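Local coordinates for protein glycoside hydrolase, family 11\:clostridium cellulosome enzyme, dockerin type i\:polysaccharide (Clostridium thermocellum, PDB 2C71) that removes acetyl groups from acetylated xylan as a metal-ion-dependent esterase, and so probably takes part in breaking down plant cell walls, at residues Val32-Met37 with Ser57-Gly62; Met37-Arg42 with Gly62-Ser67; Pro98-Pro103 with Thr184-Phe189; Gly123-Asp128 with Ile151-Asp156. One frame throughout, in Å; residues are numbered along the deposited sequence. Where two conformers were deposited one is given.

Interaction 1: Val32-Met37 with Ser57-Gly62; sequences VKATFM and SGHEIG
The phenyl ring of Phe-36 presents its edge to the imidazole face of His-59, a T-shaped pair with ring planes at 76°; Phe-36 CE1 lies 4.0 Å from His-59 CG, above the rim of the imidazole. On the opposite face of that ring sits the carbonyl oxygen of Ser-57. The imidazole is also held at its edge, because Ala-34 N donates to His-59 ND1 over 2.9 Å, close to the ring plane. This side-chain nitrogen thus takes a backbone N-H just ahead of the point where strands 35-38 and 60-63 pair in parallel. The two strands belong to a beta-alpha-beta unit of the NodB-type deacetylase fold, and helix 45-56 between them ends in a Schellman motif with Gly-58 at C-prime. Further along, Gly-62 N reaches Phe-36 O at 2.8 Å. On the face away from the rings, Thr-35 and Glu-60 run side by side: Thr-35 OG1 is 3.8 Å from Glu-60 CB, while their polar ends turn to Leu-185 N and Thr-186 OG1 respectively. Met-37, bent at chi2 (-56°) and chi3 (-76°), folds back so that its SD lies 3.7 Å from Gly-62 CA.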
# COMPACT_ATOMS: atom_id res chain seq x y z
N VAL A 32 7.39 -7.59 10.96
CA VAL A 32 6.95 -7.75 9.58
C VAL A 32 7.12 -6.45 8.80
O VAL A 32 6.80 -5.37 9.29
CB VAL A 32 5.49 -8.21 9.50
CG1 VAL A 32 4.91 -7.91 8.13
CG2 VAL A 32 5.37 -9.69 9.82
N LYS A 33 7.62 -6.57 7.57
CA LYS A 33 7.73 -5.41 6.66
C LYS A 33 6.53 -5.31 5.78
O LYS A 33 6.00 -6.33 5.36
CB LYS A 33 9.01 -5.54 5.79
CG LYS A 33 10.31 -5.52 6.67
CD LYS A 33 11.57 -5.63 5.86
CE LYS A 33 12.83 -5.74 6.80
NZ LYS A 33 12.79 -6.86 7.86
N ALA A 34 6.15 -4.09 5.43
CA ALA A 34 4.96 -3.82 4.60
C ALA A 34 5.24 -2.60 3.73
O ALA A 34 6.30 -2.00 3.78
CB ALA A 34 3.74 -3.65 5.47
N THR A 35 4.23 -2.24 2.94
CA THR A 35 4.28 -1.10 2.04
C THR A 35 3.08 -0.20 2.31
O THR A 35 1.96 -0.70 2.40
CB THR A 35 4.31 -1.51 0.57
OG1 THR A 35 5.37 -2.48 0.37
CG2 THR A 35 4.53 -0.35 -0.37
N PHE A 36 3.31 1.09 2.42
CA PHE A 36 2.26 2.11 2.66
C PHE A 36 2.12 2.96 1.42
O PHE A 36 3.09 3.59 0.99
CB PHE A 36 2.62 2.97 3.88
CG PHE A 36 2.61 2.20 5.16
CD1 PHE A 36 3.71 1.45 5.58
CD2 PHE A 36 1.45 2.17 5.95
CE1 PHE A 36 3.62 0.69 6.72
CE2 PHE A 36 1.40 1.41 7.10
CZ PHE A 36 2.51 0.68 7.48
N MET A 37 0.92 2.99 0.86
CA MET A 37 0.59 3.80 -0.33
C MET A 37 -0.07 5.06 0.21
O MET A 37 -1.22 5.03 0.68
CB MET A 37 -0.32 3.03 -1.30
CG MET A 37 0.20 1.66 -1.67
SD MET A 37 1.85 1.54 -2.38
CE MET A 37 1.48 2.13 -4.05
N SER A 57 11.94 1.43 9.79
CA SER A 57 11.48 0.12 10.21
C SER A 57 11.47 -0.90 9.09
O SER A 57 10.95 -2.00 9.25
CB SER A 57 10.11 0.23 10.87
OG SER A 57 10.06 1.17 11.89
N GLY A 58 12.02 -0.53 7.92
CA GLY A 58 12.14 -1.43 6.79
C GLY A 58 10.95 -1.48 5.86
O GLY A 58 10.89 -2.32 4.95
N HIS A 59 9.96 -0.62 6.08
CA HIS A 59 8.80 -0.57 5.21
C HIS A 59 9.11 0.24 3.98
O HIS A 59 10.08 1.03 3.95
CB HIS A 59 7.60 0.02 5.96
CG HIS A 59 7.31 -0.67 7.25
ND1 HIS A 59 7.04 -2.01 7.29
CD2 HIS A 59 7.26 -0.19 8.50
CE1 HIS A 59 6.85 -2.31 8.56
NE2 HIS A 59 6.97 -1.24 9.31
N GLU A 60 8.28 0.11 2.97
CA GLU A 60 8.36 0.86 1.72
C GLU A 60 7.20 1.85 1.65
O GLU A 60 6.11 1.57 2.17
CB GLU A 60 8.37 -0.11 0.56
CG GLU A 60 8.43 0.53 -0.80
CD GLU A 60 8.69 -0.42 -1.94
OE1 GLU A 60 8.59 -1.64 -1.74
OE2 GLU A 60 8.98 0.08 -3.05
N ILE A 61 7.41 2.96 0.95
CA ILE A 61 6.35 3.95 0.72
C ILE A 61 6.11 4.04 -0.80
O ILE A 61 7.06 4.23 -1.58
CB ILE A 61 6.76 5.34 1.29
CG1 ILE A 61 7.01 5.23 2.80
CG2 ILE A 61 5.67 6.35 0.96
CD1 ILE A 61 7.52 6.53 3.40
N GLY A 62 4.85 3.92 -1.17
CA GLY A 62 4.40 4.17 -2.53
C GLY A 62 3.42 5.33 -2.59
O GLY A 62 3.11 5.99 -1.61
O HOH W 1 9.26 -4.09 10.39

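Interaction 2: Met37-Arg42 with Gly62-Ser67; sequences MVVGQR and GNHSWS. With MG (magnesium ion), chain B.
The magnesium site of the esterase lies beside this contact, where parallel strands 35-38 and 60-63 run out into the loops that follow them and His-64 turns toward the metal. His-64 NE2 binds the magnesium ion at 2.2 Å; four waters and Asp-13 complete six ligands. With CG anti to the backbone N (chi1 -165°), the imidazole reaches past Val-39, whose CG2 is 3.8 Å from His-64 CD2. The backbone behind the ligand is fixed by strand pairing, with His-64 N donating to Val-38 O over 2.8 Å. Just before it, Val-38 N donates to Gly-62 O. Beyond the last bridge the loops stay joined by two further backbone bonds, Gly-40 N to Ser-65 O and Gln-41 N to Trp-66 O. Asn-63 OD1 closes an Asx turn by accepting from Ser-65 N at 2.8 Å, in the plane of the amide carbonyl.

Farther from the metal, the indole of Trp-66 lies over the start of the 3-10 turn at Gly-40. In one of its two deposited conformers, Gln-41 crosses the indole at about a right angle, its CG 3.7 Å from the centroid of the five-membered ring in a CH-pi contact. In that conformer Ser-67 OG donates to Gln-41 OE1 over 2.7 Å, and a water accepts from both Gln-41 NE2 and Trp-66 NE1, so the hold is partial. At the metal site, the bond of His-64 ND1 to the carbonyl of Arg-102 is consistent with a proton on ND1 and the NE2 lone pair on magnesium; carbonyl and metal would together limit the ring's rotation.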
# COMPACT_ATOMS: atom_id res chain seq x y z
N MET A 37 0.92 2.99 0.86
CA MET A 37 0.59 3.80 -0.33
C MET A 37 -0.07 5.06 0.21
O MET A 37 -1.22 5.03 0.68
CB MET A 37 -0.32 3.03 -1.30
CG MET A 37 0.20 1.66 -1.67
SD MET A 37 1.85 1.54 -2.38
CE MET A 37 1.48 2.13 -4.05
N VAL A 38 0.69 6.14 0.22
CA VAL A 38 0.31 7.36 0.97
C VAL A 38 -0.28 8.41 0.06
O VAL A 38 -0.05 8.49 -1.15
CB VAL A 38 1.50 7.93 1.77
CG1 VAL A 38 2.01 6.90 2.77
CG2 VAL A 38 2.60 8.44 0.89
N VAL A 39 -1.09 9.25 0.68
CA VAL A 39 -1.84 10.32 0.02
C VAL A 39 -1.14 11.64 0.33
O VAL A 39 -0.93 12.02 1.50
CB VAL A 39 -3.31 10.31 0.49
CG1 VAL A 39 -4.08 11.50 -0.08
CG2 VAL A 39 -3.95 9.00 0.09
N GLY A 40 -0.74 12.36 -0.73
CA GLY A 40 0.10 13.53 -0.57
C GLY A 40 -0.42 14.61 0.36
O GLY A 40 0.34 15.19 1.14
N GLN A 41 -1.72 14.88 0.31
CA GLN A 41 -2.41 15.83 1.24
C GLN A 41 -2.14 15.59 2.66
O GLN A 41 -2.27 16.52 3.47
CB GLN A 41 -3.95 15.85 1.07
CG GLN A 41 -4.34 16.75 -0.07
CD GLN A 41 -5.82 16.65 -0.47
OE1 GLN A 41 -6.47 15.65 -0.24
NE2 GLN A 41 -6.35 17.74 -1.06
N ARG A 42 -1.88 14.34 3.03
CA ARG A 42 -1.70 13.94 4.42
C ARG A 42 -0.25 13.96 4.88
O ARG A 42 0.00 13.74 6.07
CB ARG A 42 -2.26 12.55 4.65
CG ARG A 42 -3.78 12.54 4.85
CD ARG A 42 -4.28 11.21 5.35
NE ARG A 42 -5.69 11.12 5.69
CZ ARG A 42 -6.16 11.01 6.93
NH1 ARG A 42 -5.42 11.14 8.02
NH2 ARG A 42 -7.45 10.78 7.10
N GLY A 62 4.85 3.92 -1.17
CA GLY A 62 4.40 4.17 -2.53
C GLY A 62 3.42 5.33 -2.59
O GLY A 62 3.11 5.99 -1.61
N ASN A 63 2.95 5.60 -3.82
CA ASN A 63 2.18 6.80 -4.13
C ASN A 63 0.70 6.44 -4.33
O ASN A 63 0.41 5.59 -5.19
CB ASN A 63 2.80 7.41 -5.40
CG ASN A 63 2.31 8.77 -5.77
OD1 ASN A 63 1.10 9.06 -5.76
ND2 ASN A 63 3.23 9.65 -6.19
N HIS A 64 -0.21 7.05 -3.55
CA HIS A 64 -1.66 6.85 -3.75
C HIS A 64 -2.30 8.19 -4.18
O HIS A 64 -3.49 8.43 -3.90
CB HIS A 64 -2.27 6.34 -2.43
CG HIS A 64 -3.65 5.74 -2.53
ND1 HIS A 64 -4.08 4.99 -3.61
CD2 HIS A 64 -4.67 5.71 -1.62
CE1 HIS A 64 -5.33 4.57 -3.38
NE2 HIS A 64 -5.70 4.98 -2.18
N SER A 65 -1.51 9.04 -4.86
CA SER A 65 -1.98 10.33 -5.37
C SER A 65 -2.04 11.42 -4.31
O SER A 65 -1.89 11.13 -3.11
CB SER A 65 -3.32 10.24 -6.11
OG SER A 65 -4.43 10.60 -5.28
N TRP A 66 -2.28 12.66 -4.76
CA TRP A 66 -2.35 13.79 -3.84
C TRP A 66 -3.59 13.73 -2.94
O TRP A 66 -3.56 14.29 -1.83
CB TRP A 66 -2.30 15.11 -4.61
CG TRP A 66 -2.26 16.31 -3.73
CD1 TRP A 66 -3.28 17.18 -3.48
CD2 TRP A 66 -1.14 16.77 -2.98
NE1 TRP A 66 -2.86 18.16 -2.60
CE2 TRP A 66 -1.55 17.92 -2.28
CE3 TRP A 66 0.16 16.32 -2.83
CZ2 TRP A 66 -0.68 18.62 -1.41
CZ3 TRP A 66 1.01 17.00 -1.97
CH2 TRP A 66 0.59 18.14 -1.29
N SER A 67 -4.68 13.14 -3.45
CA SER A 67 -5.96 13.22 -2.75
C SER A 67 -6.72 11.90 -2.92
O SER A 67 -6.11 10.82 -3.08
CB SER A 67 -6.73 14.45 -3.18
OG SER A 67 -7.87 14.70 -2.35
MG MG B . -7.72 4.83 -1.29
O HOH W 2 -4.79 20.11 -1.09
O HOH W 3 -7.63 2.82 -0.93
O HOH W 4 -8.12 6.73 -1.93
O HOH W 5 -9.61 4.85 -0.41
O HOH W 6 -8.57 4.12 -3.17

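Interaction 3: Pro98-Pro103 with Thr184-Phe189; sequences PKFFRP and TLTELF
Phe-100 of the short strand 100-101 packs against the first turn of helix 185-192, a helix that opens with a capping box and whose Leu-185 and Leu-188 also touch strands 6-12 and 151-155 of the parallel sheet in the NodB-type fold. The apolar contacts centre on the Phe-100 ring. Leu-185 CB stands over one face, 3.8 Å from the ring centroid and 18° off the normal, in a CH-pi contact, and Leu-185 CD1 lies 3.8 Å from Phe-100 CG. The phenyl of Phe-189, one turn on along the helix, meets Phe-100 obliquely, with the planes at 49° and the two CE1 atoms 3.5 Å apart. The two side chains run antiparallel alongside one another, and Phe-189 in turn meets Tyr-204 edge-to-face.

Polar bonds lie at the helix start. Thr-184 OG1 accepts from Glu-187 N at 3.1 Å, while Glu-187 OE1 takes Thr-184 N from above the plane of its carboxylate. Together these bonds make the box; that of Glu-187 N serves an N-H group that has no main-chain carbonyl one turn earlier in the helix to bond to. Thr-186 OG1 has two charged neighbours: it bonds to Glu-60 of the adjoining strand, and in one of two deposited conformers Lys-99 NZ donates to Thr-186 OG1 at 3.0 Å, the lysine chain approaching at about a right angle. The same hydroxyl also lies at the edge of the phenyl ring, near its plane, with Phe-100 CE2 3.5 Å from Thr-186 OG1.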
# COMPACT_ATOMS: atom_id res chain seq x y z
N PRO A 98 9.15 7.18 -4.83
CA PRO A 98 8.30 5.98 -4.90
C PRO A 98 8.58 5.18 -6.17
O PRO A 98 8.95 5.80 -7.17
CB PRO A 98 6.89 6.57 -4.90
CG PRO A 98 7.02 7.78 -4.02
CD PRO A 98 8.45 8.30 -4.17
N LYS A 99 8.41 3.86 -6.14
CA LYS A 99 8.56 3.03 -7.34
C LYS A 99 7.21 2.46 -7.79
O LYS A 99 7.10 1.88 -8.87
CB LYS A 99 9.55 1.90 -7.08
CG LYS A 99 11.00 2.34 -6.98
CD LYS A 99 11.95 1.19 -7.24
CE LYS A 99 12.89 0.97 -6.06
NZ LYS A 99 13.13 -0.47 -5.80
N PHE A 100 6.20 2.65 -6.96
CA PHE A 100 4.88 2.05 -7.14
C PHE A 100 3.78 3.08 -6.93
O PHE A 100 3.92 3.98 -6.09
CB PHE A 100 4.70 0.89 -6.16
CG PHE A 100 5.66 -0.25 -6.39
CD1 PHE A 100 5.39 -1.18 -7.35
CD2 PHE A 100 6.81 -0.37 -5.67
CE1 PHE A 100 6.29 -2.22 -7.60
CE2 PHE A 100 7.71 -1.41 -5.90
CZ PHE A 100 7.46 -2.33 -6.86
N PHE A 101 2.71 2.90 -7.69
CA PHE A 101 1.50 3.74 -7.65
C PHE A 101 0.29 2.84 -7.49
O PHE A 101 0.17 1.83 -8.20
CB PHE A 101 1.38 4.49 -8.99
CG PHE A 101 0.09 5.26 -9.19
CD1 PHE A 101 -0.28 6.27 -8.31
CD2 PHE A 101 -0.71 4.99 -10.27
CE1 PHE A 101 -1.48 6.99 -8.55
CE2 PHE A 101 -1.87 5.73 -10.50
CZ PHE A 101 -2.22 6.73 -9.65
N ARG A 102 -0.63 3.21 -6.61
CA ARG A 102 -1.91 2.56 -6.51
C ARG A 102 -2.97 3.55 -6.91
O ARG A 102 -3.18 4.57 -6.22
CB ARG A 102 -2.25 2.08 -5.11
CG ARG A 102 -3.64 1.44 -5.09
CD ARG A 102 -3.85 0.50 -3.98
NE ARG A 102 -3.02 -0.68 -4.07
CZ ARG A 102 -2.42 -1.30 -3.04
NH1 ARG A 102 -2.49 -0.83 -1.80
NH2 ARG A 102 -1.69 -2.38 -3.27
N PRO A 103 -3.67 3.33 -8.03
CA PRO A 103 -4.68 4.30 -8.48
C PRO A 103 -5.77 4.44 -7.44
O PRO A 103 -6.29 3.43 -6.91
CB PRO A 103 -5.23 3.70 -9.79
CG PRO A 103 -4.28 2.72 -10.19
CD PRO A 103 -3.50 2.23 -8.98
N THR A 184 8.19 -6.36 1.28
CA THR A 184 7.78 -5.10 0.64
C THR A 184 7.49 -5.36 -0.84
O THR A 184 7.87 -6.40 -1.37
CB THR A 184 8.84 -4.01 0.77
OG1 THR A 184 9.96 -4.39 -0.01
CG2 THR A 184 9.22 -3.71 2.23
N LEU A 185 6.88 -4.40 -1.53
CA LEU A 185 6.67 -4.55 -2.98
C LEU A 185 7.98 -4.69 -3.71
O LEU A 185 8.12 -5.55 -4.60
CB LEU A 185 5.84 -3.39 -3.55
CG LEU A 185 4.37 -3.39 -3.14
CD1 LEU A 185 3.67 -2.12 -3.69
CD2 LEU A 185 3.65 -4.60 -3.64
N THR A 186 8.96 -3.87 -3.39
CA THR A 186 10.25 -3.95 -4.07
C THR A 186 10.85 -5.33 -3.85
O THR A 186 11.39 -5.94 -4.79
CB THR A 186 11.22 -2.82 -3.64
OG1 THR A 186 10.80 -1.59 -4.26
CG2 THR A 186 12.66 -3.07 -4.01
N GLU A 187 10.79 -5.83 -2.62
CA GLU A 187 11.34 -7.13 -2.32
C GLU A 187 10.60 -8.24 -3.07
O GLU A 187 11.20 -9.20 -3.55
CB GLU A 187 11.30 -7.37 -0.83
CG GLU A 187 12.30 -6.60 -0.01
CD GLU A 187 12.00 -6.54 1.50
OE1 GLU A 187 10.95 -7.07 2.02
OE2 GLU A 187 12.86 -5.88 2.24
N LEU A 188 9.26 -8.13 -3.15
CA LEU A 188 8.48 -9.14 -3.86
C LEU A 188 8.95 -9.27 -5.31
O LEU A 188 9.19 -10.37 -5.81
CB LEU A 188 7.00 -8.76 -3.80
CG LEU A 188 6.06 -9.73 -4.51
CD1 LEU A 188 6.20 -11.15 -3.96
CD2 LEU A 188 4.58 -9.25 -4.43
N PHE A 189 9.06 -8.15 -6.01
CA PHE A 189 9.55 -8.17 -7.39
C PHE A 189 10.95 -8.76 -7.44
O PHE A 189 11.26 -9.63 -8.26
CB PHE A 189 9.55 -6.78 -7.99
CG PHE A 189 8.18 -6.35 -8.55
CD1 PHE A 189 7.12 -6.06 -7.71
CD2 PHE A 189 8.01 -6.24 -9.91
CE1 PHE A 189 5.88 -5.65 -8.29
CE2 PHE A 189 6.82 -5.83 -10.47
CZ PHE A 189 5.77 -5.57 -9.65

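Interaction 4: Gly123-Asp128 with Ile151-Asp156; sequences GLTAND and IILLHD
Asp-128 OD1 is gripped from two directions, by the ring N-H of His-155 and by a water that also bridges to the backbone. His-155 ND1 donates over 2.8 Å, nearly in its own ring plane, and meets the oxygen on the syn side though 30° out of the carboxylate plane. The partner oxygen Asp-128 OD2 takes the backbone N-H of His-155 at 2.9 Å with its syn lone pair, and is bonded as well to Thr-164. One carboxylate therefore holds both the ring and the main chain of a single histidine. The first torsion of Asp-128 places its CG between the backbone N and carbonyl carbon (chi1 85°), turning the acid inward to the strand, with carboxylate and imidazole planes 41° apart. Such a His-carboxylate pair would probably polarise the imidazole, the nearest atom of the His-155 side chain being about 4 Å from the magnesium ion.

The water at OD1 also donates to Leu-153 O at 2.7 Å and accepts from Ala-126 N, spanning the place where the two backbones part. Before that point they are joined directly: Leu-124 N bonds to Ile-151 O, and Leu-153 N to Leu-124 O at 2.8 Å, a single bridge. Apolar groups fill in alongside, with Ala-126 CB 3.8 Å from Leu-154 CD2 and Thr-125 CG2 4.0 Å from Leu-153 CD1. The loop 123-128 thereby borders strand 151-155, which pairs with strand 6-12 in the main sheet, while helix 135-145 packs on Ala-126 and Ile-152, and helix 185-192 meets Ile-151.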
# COMPACT_ATOMS: atom_id res chain seq x y z
N GLY A 123 -4.37 -5.39 -6.06
CA GLY A 123 -4.24 -6.43 -5.05
C GLY A 123 -5.57 -6.96 -4.57
O GLY A 123 -6.65 -6.46 -4.89
N LEU A 124 -5.48 -8.00 -3.77
CA LEU A 124 -6.59 -8.68 -3.11
C LEU A 124 -7.18 -7.74 -2.05
O LEU A 124 -6.47 -7.33 -1.14
CB LEU A 124 -6.05 -9.95 -2.42
CG LEU A 124 -7.02 -10.74 -1.52
CD1 LEU A 124 -8.09 -11.43 -2.38
CD2 LEU A 124 -6.24 -11.73 -0.66
N THR A 125 -8.47 -7.47 -2.11
CA THR A 125 -9.10 -6.65 -1.10
C THR A 125 -9.82 -7.52 -0.08
O THR A 125 -10.03 -8.71 -0.30
CB THR A 125 -10.06 -5.65 -1.76
OG1 THR A 125 -11.09 -6.36 -2.41
CG2 THR A 125 -9.37 -4.73 -2.76
N ALA A 126 -10.24 -6.89 1.02
CA ALA A 126 -10.74 -7.62 2.18
C ALA A 126 -11.89 -6.91 2.88
O ALA A 126 -12.14 -7.12 4.06
CB ALA A 126 -9.62 -7.91 3.17
N ASN A 127 -12.59 -6.03 2.15
CA ASN A 127 -13.77 -5.34 2.65
C ASN A 127 -13.46 -4.53 3.92
O ASN A 127 -14.34 -4.27 4.73
CB ASN A 127 -14.95 -6.29 2.84
CG ASN A 127 -15.39 -6.94 1.56
OD1 ASN A 127 -15.83 -8.09 1.56
ND2 ASN A 127 -15.29 -6.24 0.46
N ASP A 128 -12.21 -4.04 4.04
CA ASP A 128 -11.81 -3.38 5.28
C ASP A 128 -12.05 -1.89 5.28
O ASP A 128 -11.61 -1.20 6.20
CB ASP A 128 -10.37 -3.73 5.68
CG ASP A 128 -9.32 -2.87 5.01
OD1 ASP A 128 -9.48 -2.60 3.81
OD2 ASP A 128 -8.33 -2.50 5.72
N ILE A 151 -0.44 -9.57 -3.71
CA ILE A 151 -0.39 -8.25 -3.10
C ILE A 151 -1.71 -8.07 -2.34
O ILE A 151 -2.77 -8.20 -2.95
CB ILE A 151 -0.19 -7.17 -4.15
CG1 ILE A 151 1.15 -7.35 -4.90
CG2 ILE A 151 -0.33 -5.78 -3.54
CD1 ILE A 151 1.30 -6.43 -6.14
N ILE A 152 -1.64 -7.84 -1.04
CA ILE A 152 -2.83 -7.70 -0.18
C ILE A 152 -3.10 -6.21 -0.01
O ILE A 152 -2.21 -5.47 0.45
CB ILE A 152 -2.56 -8.30 1.21
CG1 ILE A 152 -2.16 -9.79 1.14
CG2 ILE A 152 -3.80 -8.11 2.09
CD1 ILE A 152 -1.56 -10.30 2.39
N LEU A 153 -4.28 -5.75 -0.39
CA LEU A 153 -4.71 -4.35 -0.31
C LEU A 153 -5.58 -4.19 0.96
O LEU A 153 -6.73 -4.67 1.00
CB LEU A 153 -5.44 -3.94 -1.55
CG LEU A 153 -5.78 -2.44 -1.70
CD1 LEU A 153 -6.30 -2.20 -3.11
CD2 LEU A 153 -6.74 -1.88 -0.67
N LEU A 154 -5.02 -3.56 2.00
CA LEU A 154 -5.72 -3.12 3.18
C LEU A 154 -5.62 -1.60 3.29
O LEU A 154 -4.93 -0.95 2.52
CB LEU A 154 -5.14 -3.82 4.44
CG LEU A 154 -5.35 -5.32 4.48
CD1 LEU A 154 -4.54 -5.93 5.64
CD2 LEU A 154 -6.87 -5.67 4.64
N HIS A 155 -6.32 -1.05 4.28
CA HIS A 155 -6.25 0.40 4.57
C HIS A 155 -5.71 0.58 5.97
O HIS A 155 -6.24 0.00 6.94
CB HIS A 155 -7.66 1.01 4.52
CG HIS A 155 -8.27 0.96 3.15
ND1 HIS A 155 -8.80 -0.18 2.60
CD2 HIS A 155 -8.37 1.92 2.19
CE1 HIS A 155 -9.20 0.08 1.36
NE2 HIS A 155 -8.94 1.35 1.09
N ASP A 156 -4.70 1.44 6.13
CA ASP A 156 -4.33 1.83 7.51
C ASP A 156 -5.29 2.87 8.02
O ASP A 156 -5.48 2.97 9.25
CB ASP A 156 -2.88 2.21 7.71
CG ASP A 156 -2.37 3.25 6.74
OD1 ASP A 156 -2.66 3.16 5.53
OD2 ASP A 156 -1.54 4.09 7.23
O HOH W 7 -9.33 -4.22 1.59

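From the N terminus, interactions 1 and 2 come first and cross: both span helix 45-56 between strands 35-38 and 60-63, share Met-37 and Gly-62, and follow one strand pair from its start to the metal site. Interaction 3 begins after both have closed and joins strand 100-101 to helix 185-192 across a long loop. Interaction 4 is nested inside that loop and sets residues 123-128 beside strand 151-155, a member of the same sheet as strand 35-38. Direct bonds tie them further: Glu-60 to Thr-186 between interactions 1 and 3, and His-64 to Arg-102 between 2 and 3. Interactions 3 and 4 meet where Arg-102 packs on Ile-151 and Leu-153.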